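Local coordinates for protein tRNA-splicing endonuclease (Sulfolobus tokodaii, PDB 2CV8) that probably cleaves precursor tRNA at both splice sites to release the intron, leaving 2',3'-cyclic phosphate and 5'-hydroxyl ends, at residues Ile89-Ser92 with Val93-Leu97; Leu20-Lys23 with Met24-Gly28; Leu71-Glu74 with Arg75-Ile79; Gln138-Ser141 with Asn142-Leu145. All coordinates share one frame; numbering follows the deposited sequence.

Interaction 1: residues Ile89-Ser92 with Val93-Leu97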
loop_
_atom_site.group_PDB
_atom_site.type_symbol
_atom_site.label_atom_id
_atom_site.label_comp_id
_atom_site.label_asym_id
_atom_site.label_seq_id
_atom_site.Cartn_x
_atom_site.Cartn_y
_atom_site.Cartn_z
ATOM N N ILE B 89 7.453 2.809 -15.623
ATOM C CA ILE B 89 6.532 3.215 -14.580
ATOM C C ILE B 89 7.016 4.458 -13.871
ATOM O O ILE B 89 6.195 5.278 -13.440
ATOM C CB ILE B 89 6.276 2.091 -13.555
ATOM C CG1 ILE B 89 7.557 1.719 -12.828
ATOM C CG2 ILE B 89 5.721 0.884 -14.260
ATOM C CD1 ILE B 89 7.325 0.763 -11.678
ATOM N N LEU B 90 8.340 4.608 -13.764
ATOM C CA LEU B 90 8.920 5.779 -13.100
ATOM C C LEU B 90 8.708 7.063 -13.896
ATOM O O LEU B 90 8.404 8.110 -13.326
ATOM C CB LEU B 90 10.417 5.580 -12.854
ATOM C CG LEU B 90 10.799 4.601 -11.739
ATOM C CD1 LEU B 90 12.289 4.426 -11.721
ATOM C CD2 LEU B 90 10.292 5.093 -10.396
ATOM N N TYR B 91 8.864 6.987 -15.213
ATOM C CA TYR B 91 8.661 8.166 -16.038
ATOM C C TYR B 91 7.170 8.508 -16.089
ATOM O O TYR B 91 6.786 9.678 -16.137
ATOM C CB TYR B 91 9.189 7.954 -17.462
ATOM C CG TYR B 91 8.932 9.156 -18.345
ATOM C CD1 TYR B 91 9.702 10.318 -18.222
ATOM C CD2 TYR B 91 7.856 9.172 -19.237
ATOM C CE1 TYR B 91 9.402 11.468 -18.964
ATOM C CE2 TYR B 91 7.548 10.312 -19.973
ATOM C CZ TYR B 91 8.325 11.456 -19.834
ATOM O OH TYR B 91 8.013 12.581 -20.564
ATOM N N SER B 92 6.328 7.485 -16.077
ATOM C CA SER B 92 4.889 7.710 -16.117
ATOM C C SER B 92 4.423 8.524 -14.923
ATOM O O SER B 92 3.639 9.463 -15.086
ATOM C CB SER B 92 4.134 6.377 -16.173
ATOM O OG SER B 92 4.353 5.734 -17.420
ATOM N N VAL B 93 4.905 8.181 -13.729
ATOM C CA VAL B 93 4.511 8.934 -12.541
ATOM C C VAL B 93 5.228 10.289 -12.529
ATOM O O VAL B 93 4.621 11.315 -12.203
ATOM C CB VAL B 93 4.843 8.190 -11.211
ATOM C CG1 VAL B 93 4.319 8.997 -10.021
ATOM C CG2 VAL B 93 4.215 6.812 -11.191
ATOM N N TYR B 94 6.510 10.303 -12.885
ATOM C CA TYR B 94 7.239 11.564 -12.896
ATOM C C TYR B 94 6.496 12.579 -13.740
ATOM O O TYR B 94 6.153 13.672 -13.274
ATOM C CB TYR B 94 8.637 11.411 -13.487
ATOM C CG TYR B 94 9.412 12.712 -13.437
ATOM C CD1 TYR B 94 10.116 13.082 -12.302
ATOM C CD2 TYR B 94 9.381 13.594 -14.501
ATOM C CE1 TYR B 94 10.771 14.299 -12.227
ATOM C CE2 TYR B 94 10.025 14.822 -14.439
ATOM C CZ TYR B 94 10.717 15.172 -13.298
ATOM O OH TYR B 94 11.305 16.407 -13.221
ATOM N N GLU B 95 6.262 12.198 -14.993
ATOM C CA GLU B 95 5.579 13.039 -15.964
ATOM C C GLU B 95 4.193 13.480 -15.504
ATOM O O GLU B 95 3.884 14.671 -15.499
ATOM C CB GLU B 95 5.461 12.290 -17.285
ATOM C CG GLU B 95 4.799 13.080 -18.379
ATOM C CD GLU B 95 4.537 12.228 -19.593
ATOM O OE1 GLU B 95 3.755 11.256 -19.463
ATOM O OE2 GLU B 95 5.113 12.525 -20.665
ATOM N N ASP B 96 3.362 12.509 -15.130
ATOM C CA ASP B 96 2.004 12.781 -14.684
ATOM C C ASP B 96 1.998 13.777 -13.540
ATOM O O ASP B 96 1.238 14.744 -13.547
ATOM C CB ASP B 96 1.337 11.477 -14.250
ATOM C CG ASP B 96 -0.129 11.657 -13.836
ATOM O OD1 ASP B 96 -0.413 11.693 -12.616
ATOM O OD2 ASP B 96 -0.997 11.749 -14.732
ATOM N N LEU B 97 2.853 13.546 -12.556
ATOM C CA LEU B 97 2.915 14.439 -11.424
ATOM C C LEU B 97 3.467 15.788 -11.827
ATOM O O LEU B 97 2.977 16.834 -11.392
ATOM C CB LEU B 97 3.768 13.831 -10.316
ATOM C CG LEU B 97 3.094 12.685 -9.554
ATOM C CD1 LEU B 97 3.936 12.302 -8.347
ATOM C CD2 LEU B 97 1.708 13.119 -9.102
#
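Tyr91 and Glu95 both carry CG anti to the backbone N, with chi1 at 178° and -179°. They stand four residues apart, one turn along the alpha helix 87-99. These torsions send both side chains off the same flank, where the ring and the acid chain meet at a slant. CB of Glu95 lies over one face of the Tyr91 ring, displaced toward its rim. CB of Glu95 is 4.2 Å from the centroid of the Tyr91 ring, a CH-pi contact. The Glu95 chain is extended beyond CG and runs on toward the phenol end. The carboxylate plane is turned 62° from the ring plane. Lys58 of helix 50-58 makes a long, weak ion pair with OE2 of Glu95, so a positive charge lies near this end too.

Beneath the side chains the helix is regular. Val93 N bonds to Ile89 O at 3.2 Å, and Tyr94 N bonds to Leu90 O at 2.9 Å. OG of Ser92 turns back to the carbonyl of Arg88, one turn earlier. Leu90 and Val93 face the sheet of the C-terminal catalytic domain, touching Phe114 and Ala132. Tyr91 instead touches Val54 of helix 50-58. The helix is thus held between this sheet and the N-terminal domain. At the tyrosine end, OH of Tyr91 and OE2 of Glu95 are 2.9 Å apart.

Interaction 2: residues Leu20-Lys23 with Met24-Gly28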
loop_
_atom_site.group_PDB
_atom_site.type_symbol
_atom_site.label_atom_id
_atom_site.label_comp_id
_atom_site.label_asym_id
_atom_site.label_seq_id
_atom_site.Cartn_x
_atom_site.Cartn_y
_atom_site.Cartn_z
ATOM N N LEU B 20 19.377 28.114 -15.154
ATOM C CA LEU B 20 18.072 28.366 -15.759
ATOM C C LEU B 20 17.189 27.124 -15.665
ATOM O O LEU B 20 16.043 27.195 -15.211
ATOM C CB LEU B 20 18.232 28.785 -17.222
ATOM C CG LEU B 20 19.040 30.066 -17.454
ATOM C CD1 LEU B 20 19.045 30.403 -18.933
ATOM C CD2 LEU B 20 18.443 31.212 -16.649
ATOM N N ILE B 21 17.735 25.988 -16.088
ATOM C CA ILE B 21 17.017 24.722 -16.042
ATOM C C ILE B 21 16.583 24.408 -14.606
ATOM O O ILE B 21 15.519 23.832 -14.372
ATOM C CB ILE B 21 17.907 23.572 -16.570
ATOM C CG1 ILE B 21 18.284 23.840 -18.036
ATOM C CG2 ILE B 21 17.174 22.243 -16.447
ATOM C CD1 ILE B 21 19.309 22.891 -18.619
ATOM N N TYR B 22 17.410 24.800 -13.645
ATOM C CA TYR B 22 17.113 24.551 -12.246
ATOM C C TYR B 22 16.051 25.525 -11.775
ATOM O O TYR B 22 15.162 25.164 -11.009
ATOM C CB TYR B 22 18.374 24.715 -11.401
ATOM C CG TYR B 22 18.192 24.285 -9.969
ATOM C CD1 TYR B 22 18.098 22.933 -9.629
ATOM C CD2 TYR B 22 18.090 25.229 -8.950
ATOM C CE1 TYR B 22 17.911 22.531 -8.308
ATOM C CE2 TYR B 22 17.897 24.837 -7.624
ATOM C CZ TYR B 22 17.812 23.490 -7.310
ATOM O OH TYR B 22 17.642 23.115 -5.998
ATOM N N LYS B 23 16.150 26.771 -12.226
ATOM C CA LYS B 23 15.170 27.777 -11.837
ATOM C C LYS B 23 13.785 27.367 -12.326
ATOM O O LYS B 23 12.803 27.500 -11.595
ATOM C CB LYS B 23 15.539 29.149 -12.414
ATOM C CG LYS B 23 16.275 30.056 -11.434
ATOM C CD LYS B 23 16.442 31.467 -11.979
ATOM C CE LYS B 23 16.979 32.408 -10.910
ATOM N NZ LYS B 23 18.306 31.983 -10.376
HETATM N N MSE B 24 13.722 26.863 -13.559
HETATM C CA MSE B 24 12.465 26.428 -14.160
HETATM C C MSE B 24 11.537 25.766 -13.137
HETATM O O MSE B 24 10.360 26.112 -13.039
HETATM C CB MSE B 24 12.731 25.447 -15.310
HETATM C CG MSE B 24 13.357 26.060 -16.559
HETATM SE SE MSE B 24 13.620 24.751 -17.992
HETATM C CE MSE B 24 11.771 24.186 -18.137
ATOM N N GLY B 25 12.069 24.817 -12.377
ATOM C CA GLY B 25 11.254 24.139 -11.392
ATOM C C GLY B 25 11.997 23.107 -10.574
ATOM O O GLY B 25 11.478 22.036 -10.305
ATOM N N TYR B 26 13.211 23.433 -10.159
ATOM C CA TYR B 26 14.014 22.516 -9.360
ATOM C C TYR B 26 14.276 21.183 -10.054
ATOM O O TYR B 26 13.870 20.125 -9.578
ATOM C CB TYR B 26 13.348 22.267 -8.003
ATOM C CG TYR B 26 13.113 23.532 -7.208
ATOM C CD1 TYR B 26 11.948 24.282 -7.379
ATOM C CD2 TYR B 26 14.063 23.989 -6.288
ATOM C CE1 TYR B 26 11.727 25.452 -6.654
ATOM C CE2 TYR B 26 13.855 25.162 -5.557
ATOM C CZ TYR B 26 12.681 25.887 -5.743
ATOM O OH TYR B 26 12.451 27.033 -5.009
ATOM N N TYR B 27 14.950 21.249 -11.196
ATOM C CA TYR B 27 15.303 20.059 -11.942
ATOM C C TYR B 27 16.787 19.773 -11.709
ATOM O O TYR B 27 17.585 20.697 -11.527
ATOM C CB TYR B 27 15.074 20.264 -13.442
ATOM C CG TYR B 27 13.625 20.353 -13.858
ATOM C CD1 TYR B 27 12.928 21.554 -13.782
ATOM C CD2 TYR B 27 12.951 19.231 -14.332
ATOM C CE1 TYR B 27 11.599 21.633 -14.173
ATOM C CE2 TYR B 27 11.618 19.297 -14.717
ATOM C CZ TYR B 27 10.952 20.496 -14.638
ATOM O OH TYR B 27 9.636 20.550 -15.027
ATOM N N GLY B 28 17.152 18.496 -11.719
ATOM C CA GLY B 28 18.539 18.120 -11.532
ATOM C C GLY B 28 19.178 18.533 -10.220
ATOM O O GLY B 28 18.575 19.225 -9.394
#
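The carbonyl O of Tyr22 receives two backbone N-H groups at the C-terminal end of helix 15-25. Tyr26 N bonds to Tyr22 O at 2.7 Å, and Gly25 N makes a weak bond to Tyr22 O at 3.4 Å. Two residues earlier the usual i to i+4 bond is still made, Met24 N to Leu20 O at 2.9 Å. Tyr26 has a positive phi of 59° and leaves the helical path. The chain then turns across the helix end and passes the edge of the Tyr22 ring.

This turn packs against Tyr22, whose CG stands opposite its backbone N (chi1 -172°), laying the ring along the turn. CA of Tyr26 lies over one face of the Tyr22 ring, 4.3 Å from its centroid, a CH-pi contact. The Tyr26 ring also turns an edge toward the Tyr22 face. It is an offset edge-to-face pair, with planes at 71°. CD2 of Tyr26 does the touching, 3.9 Å from CZ of Tyr22. The carbonyl oxygens of Tyr27 and Gly28 lie at the edge of the Tyr22 ring, in its plane. The hydroxyl of Tyr22 bonds outside the turn, to the carbonyl of Pro36. Farther back, CB of Tyr27 meets CG2 of Ile21 at 4.2 Å.

Ile21 and Tyr27 pack on Leu56 of helix 50-58. Arg105 of strand 103-106 bonds to Gly28 O and touches Tyr22, so the turn joins the N-terminal domain to the catalytic-domain sheet.

Interaction 3: residues Leu71-Glu74 with Arg75-Ile79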
loop_
_atom_site.group_PDB
_atom_site.type_symbol
_atom_site.label_atom_id
_atom_site.label_comp_id
_atom_site.label_asym_id
_atom_site.label_seq_id
_atom_site.Cartn_x
_atom_site.Cartn_y
_atom_site.Cartn_z
ATOM N N LEU B 71 19.982 13.136 -29.831
ATOM C CA LEU B 71 18.965 12.191 -29.381
ATOM C C LEU B 71 17.636 12.871 -29.118
ATOM O O LEU B 71 17.558 13.788 -28.303
ATOM C CB LEU B 71 19.421 11.491 -28.101
ATOM C CG LEU B 71 20.577 10.493 -28.184
ATOM C CD1 LEU B 71 20.241 9.424 -29.210
ATOM C CD2 LEU B 71 21.855 11.202 -28.560
ATOM N N ASP B 72 16.590 12.431 -29.809
ATOM C CA ASP B 72 15.268 13.016 -29.602
ATOM C C ASP B 72 14.528 12.215 -28.546
ATOM O O ASP B 72 15.084 11.282 -27.966
ATOM C CB ASP B 72 14.461 13.042 -30.905
ATOM C CG ASP B 72 14.249 11.667 -31.496
ATOM O OD1 ASP B 72 13.451 11.564 -32.448
ATOM O OD2 ASP B 72 14.878 10.693 -31.023
ATOM N N PHE B 73 13.274 12.579 -28.300
ATOM C CA PHE B 73 12.454 11.899 -27.295
ATOM C C PHE B 73 12.361 10.376 -27.452
ATOM O O PHE B 73 12.571 9.641 -26.493
ATOM C CB PHE B 73 11.043 12.483 -27.294
ATOM C CG PHE B 73 10.157 11.918 -26.227
ATOM C CD1 PHE B 73 10.233 12.387 -24.926
ATOM C CD2 PHE B 73 9.249 10.904 -26.523
ATOM C CE1 PHE B 73 9.417 11.856 -23.933
ATOM C CE2 PHE B 73 8.431 10.367 -25.541
ATOM C CZ PHE B 73 8.513 10.841 -24.243
ATOM N N GLU B 74 12.031 9.910 -28.655
ATOM C CA GLU B 74 11.899 8.483 -28.923
ATOM C C GLU B 74 13.172 7.737 -28.556
ATOM O O GLU B 74 13.122 6.683 -27.926
ATOM C CB GLU B 74 11.582 8.239 -30.402
ATOM C CG GLU B 74 10.227 8.768 -30.882
ATOM C CD GLU B 74 10.116 10.286 -30.829
ATOM O OE1 GLU B 74 10.007 10.841 -29.719
ATOM O OE2 GLU B 74 10.138 10.928 -31.899
ATOM N N ARG B 75 14.317 8.282 -28.952
ATOM C CA ARG B 75 15.596 7.639 -28.660
ATOM C C ARG B 75 15.967 7.710 -27.186
ATOM O O ARG B 75 16.417 6.720 -26.606
ATOM C CB ARG B 75 16.709 8.257 -29.518
ATOM C CG ARG B 75 16.914 7.556 -30.861
ATOM C CD ARG B 75 17.741 6.286 -30.693
ATOM N NE ARG B 75 19.123 6.601 -30.342
ATOM C CZ ARG B 75 20.014 5.712 -29.913
ATOM N NH1 ARG B 75 19.676 4.437 -29.776
ATOM N NH2 ARG B 75 21.245 6.101 -29.614
ATOM N N LEU B 76 15.782 8.878 -26.583
ATOM C CA LEU B 76 16.099 9.047 -25.177
ATOM C C LEU B 76 15.226 8.143 -24.337
ATOM O O LEU B 76 15.716 7.469 -23.436
ATOM C CB LEU B 76 15.905 10.497 -24.751
ATOM C CG LEU B 76 17.180 11.327 -24.807
ATOM C CD1 LEU B 76 16.865 12.789 -24.551
ATOM C CD2 LEU B 76 18.155 10.789 -23.769
ATOM N N TYR B 77 13.931 8.128 -24.627
ATOM C CA TYR B 77 13.017 7.275 -23.880
ATOM C C TYR B 77 13.525 5.835 -23.956
ATOM O O TYR B 77 13.660 5.152 -22.942
ATOM C CB TYR B 77 11.606 7.342 -24.463
ATOM C CG TYR B 77 10.568 6.649 -23.608
ATOM C CD1 TYR B 77 9.915 7.326 -22.581
ATOM C CD2 TYR B 77 10.260 5.305 -23.810
ATOM C CE1 TYR B 77 8.981 6.680 -21.779
ATOM C CE2 TYR B 77 9.331 4.649 -23.011
ATOM C CZ TYR B 77 8.695 5.339 -21.997
ATOM O OH TYR B 77 7.789 4.682 -21.191
ATOM N N GLN B 78 13.814 5.380 -25.169
ATOM C CA GLN B 78 14.305 4.027 -25.355
ATOM C C GLN B 78 15.561 3.769 -24.532
ATOM O O GLN B 78 15.725 2.684 -23.967
ATOM C CB GLN B 78 14.584 3.753 -26.831
ATOM C CG GLN B 78 15.140 2.356 -27.068
ATOM C CD GLN B 78 14.241 1.256 -26.513
ATOM O OE1 GLN B 78 14.726 0.227 -26.038
ATOM N NE2 GLN B 78 12.930 1.465 -26.582
ATOM N N ILE B 79 16.448 4.757 -24.460
ATOM C CA ILE B 79 17.673 4.600 -23.680
ATOM C C ILE B 79 17.319 4.436 -22.212
ATOM O O ILE B 79 17.935 3.637 -21.506
ATOM C CB ILE B 79 18.610 5.811 -23.828
ATOM C CG1 ILE B 79 19.124 5.887 -25.262
ATOM C CG2 ILE B 79 19.778 5.694 -22.859
ATOM C CD1 ILE B 79 20.007 7.075 -25.516
#
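Leu71 and Leu76 form the apolar centre where strand 69-71 passes into helix 73-83. CB of Leu71 meets CG of Leu76 at 4.0 Å. CD1 of Ile79 reaches CG of Leu71 more loosely, at 4.4 Å. Leu76 also packs on Leu50 and Val57 of helix 50-58 and on Ile64 of the neighbouring strand. With CG and both methyls of Leu76 removed by an alanine here, a gap would probably open between Leu71 and helix 50-58.

On another flank, Phe73 and Tyr77 lie side by side and point the same way. Their planes are 35° apart, an oblique pairing, and CZ of Phe73 comes 4.1 Å from CD1 of Tyr77. Phe87 meets the Tyr77 ring edge-to-face.

Farther out, Arg75 bends at chi2 and chi3. CD1 of Leu71 lies at the edge of its guanidinium, near its plane, and NH2 makes a long, weak ion pair with Glu69. Asp72 is the N-cap. Its chi1 of 60° places CG between the backbone N and the carbonyl carbon, turned to the first helical turn. OD2 of Asp72 accepts from Arg75 N at 3.2 Å, met from above the carboxylate plane. The carbonyl O of Asp72 takes Leu76 N at 2.9 Å. OD2 of Asp72 is 5.9 Å from NE of Arg75, so this acid serves the backbone rather than the arginine charge. Its negative charge, at the helix N-terminus, is likely to interact favourably with the helix dipole.

Interaction 4: residues Gln138-Ser141 with Asn142-Leu145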
loop_
_atom_site.group_PDB
_atom_site.type_symbol
_atom_site.label_atom_id
_atom_site.label_comp_id
_atom_site.label_asym_id
_atom_site.label_seq_id
_atom_site.Cartn_x
_atom_site.Cartn_y
_atom_site.Cartn_z
ATOM N N GLN B 138 3.253 -8.220 -8.830
ATOM C CA GLN B 138 2.874 -8.841 -7.565
ATOM C C GLN B 138 3.764 -8.364 -6.421
ATOM O O GLN B 138 4.980 -8.536 -6.450
ATOM C CB GLN B 138 2.967 -10.373 -7.676
ATOM C CG GLN B 138 1.915 -11.033 -8.576
ATOM C CD GLN B 138 0.626 -11.401 -7.844
ATOM O OE1 GLN B 138 0.643 -12.154 -6.869
ATOM N NE2 GLN B 138 -0.500 -10.882 -8.325
ATOM N N ILE B 139 3.145 -7.776 -5.404
ATOM C CA ILE B 139 3.871 -7.280 -4.245
ATOM C C ILE B 139 3.794 -8.315 -3.113
ATOM O O ILE B 139 2.759 -8.942 -2.902
ATOM C CB ILE B 139 3.253 -5.964 -3.748
ATOM C CG1 ILE B 139 3.021 -5.015 -4.918
ATOM C CG2 ILE B 139 4.176 -5.296 -2.777
ATOM C CD1 ILE B 139 2.137 -3.830 -4.556
ATOM N N SER B 140 4.885 -8.498 -2.383
ATOM C CA SER B 140 4.887 -9.457 -1.285
ATOM C C SER B 140 4.579 -8.736 0.015
ATOM O O SER B 140 4.627 -7.506 0.076
ATOM C CB SER B 140 6.249 -10.134 -1.172
ATOM O OG SER B 140 7.257 -9.163 -0.962
ATOM N N SER B 141 4.276 -9.507 1.053
ATOM C CA SER B 141 3.949 -8.938 2.352
ATOM C C SER B 141 5.180 -8.278 2.934
ATOM O O SER B 141 5.083 -7.273 3.648
ATOM C CB SER B 141 3.462 -10.030 3.307
ATOM O OG SER B 141 2.425 -10.793 2.719
ATOM N N ASN B 142 6.340 -8.851 2.624
ATOM C CA ASN B 142 7.596 -8.316 3.127
ATOM C C ASN B 142 7.896 -6.964 2.511
ATOM O O ASN B 142 8.451 -6.091 3.175
ATOM C CB ASN B 142 8.729 -9.300 2.861
ATOM C CG ASN B 142 8.551 -10.594 3.629
ATOM O OD1 ASN B 142 8.422 -10.584 4.857
ATOM N ND2 ASN B 142 8.531 -11.716 2.911
ATOM N N GLU B 143 7.519 -6.791 1.247
ATOM C CA GLU B 143 7.721 -5.522 0.557
ATOM C C GLU B 143 6.685 -4.530 1.076
ATOM O O GLU B 143 7.011 -3.372 1.379
ATOM C CB GLU B 143 7.538 -5.683 -0.950
ATOM C CG GLU B 143 8.551 -6.572 -1.617
ATOM C CD GLU B 143 8.231 -6.791 -3.081
ATOM O OE1 GLU B 143 7.092 -7.201 -3.394
ATOM O OE2 GLU B 143 9.123 -6.558 -3.921
ATOM N N ILE B 144 5.436 -4.990 1.164
ATOM C CA ILE B 144 4.354 -4.149 1.657
ATOM C C ILE B 144 4.703 -3.704 3.075
ATOM O O ILE B 144 4.447 -2.562 3.451
ATOM C CB ILE B 144 2.982 -4.896 1.634
ATOM C CG1 ILE B 144 2.487 -5.012 0.196
ATOM C CG2 ILE B 144 1.927 -4.141 2.462
ATOM C CD1 ILE B 144 1.070 -5.581 0.091
ATOM N N LEU B 145 5.297 -4.599 3.859
ATOM C CA LEU B 145 5.692 -4.241 5.214
ATOM C C LEU B 145 6.849 -3.238 5.130
ATOM O O LEU B 145 6.965 -2.350 5.964
ATOM C CB LEU B 145 6.114 -5.487 5.992
ATOM C CG LEU B 145 4.980 -6.449 6.370
ATOM C CD1 LEU B 145 5.542 -7.723 6.980
ATOM C CD2 LEU B 145 4.050 -5.775 7.353
#
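Ser140 and Glu143 form a capping box where strand 138-140 turns into helix 141-151. This is the closely bonded part of the contact. Each side chain bonds to the other's backbone N-H. Glu143 N bonds to Ser140 OG at 3.3 Å, and OE1 of Glu143 takes Ser140 N at 2.8 Å. A chi1 of 59° folds OG of Ser140 back over its own backbone, facing Glu143 N. OG also gives a weak bond to OE1 of Glu143. The first regular helix bond follows, from Ile144 N to Ser140 O at 2.9 Å. Without the hydroxyl, as with an alanine at Ser140, Glu143 N would probably be left without its side-chain cap, and the glutamate would lose its weak bond from OG. Beside the box, CG2 of Ile139 packs on CG1 of Ile144. The two side chains are buried and cross at about a right angle.

The solvent side is looser. Asn142 is exposed, and its CB comes only to 4.1 Å from OG of Ser140. The Gln138 amide takes no part in the cap; its NE2 makes a weak bond to Glu143 OE1 of the second subunit.

The contact lies at the subunit interface. Residues Gln138, Ile139 and Ser140 pair antiparallel with a strand of the second subunit, and OG of Ser141 bonds to the carbonyl of Asp134 of that subunit. Within the box, OE1 of Glu143 meets Ser140 N with its anti lone pair, with an N-H...O angle of 164°.

Overall arrangement
Along the chain the order is interaction 2, interaction 3, interaction 1, interaction 4. Interactions 2 and 3 belong to the N-terminal domain, and interactions 1 and 4 to the catalytic domain. In space, interaction 1 touches both interaction 2 and interaction 3. Its Tyr94 hydroxyl packs on Tyr27 of interaction 2, and its Tyr91 side chain packs on Phe73 and Tyr77 of interaction 3, from the preceding helix. Helix 87-99 therefore joins the two domains. Interactions 2 and 3 do not touch, with centres about 21 Å apart. Interaction 4 touches none of the others and lies at the subunit interface, about 35 Å from interaction 2 between centres. The predicted catalytic Tyr117 lies near interaction 2, its side chain about 7 Å from that of Tyr26.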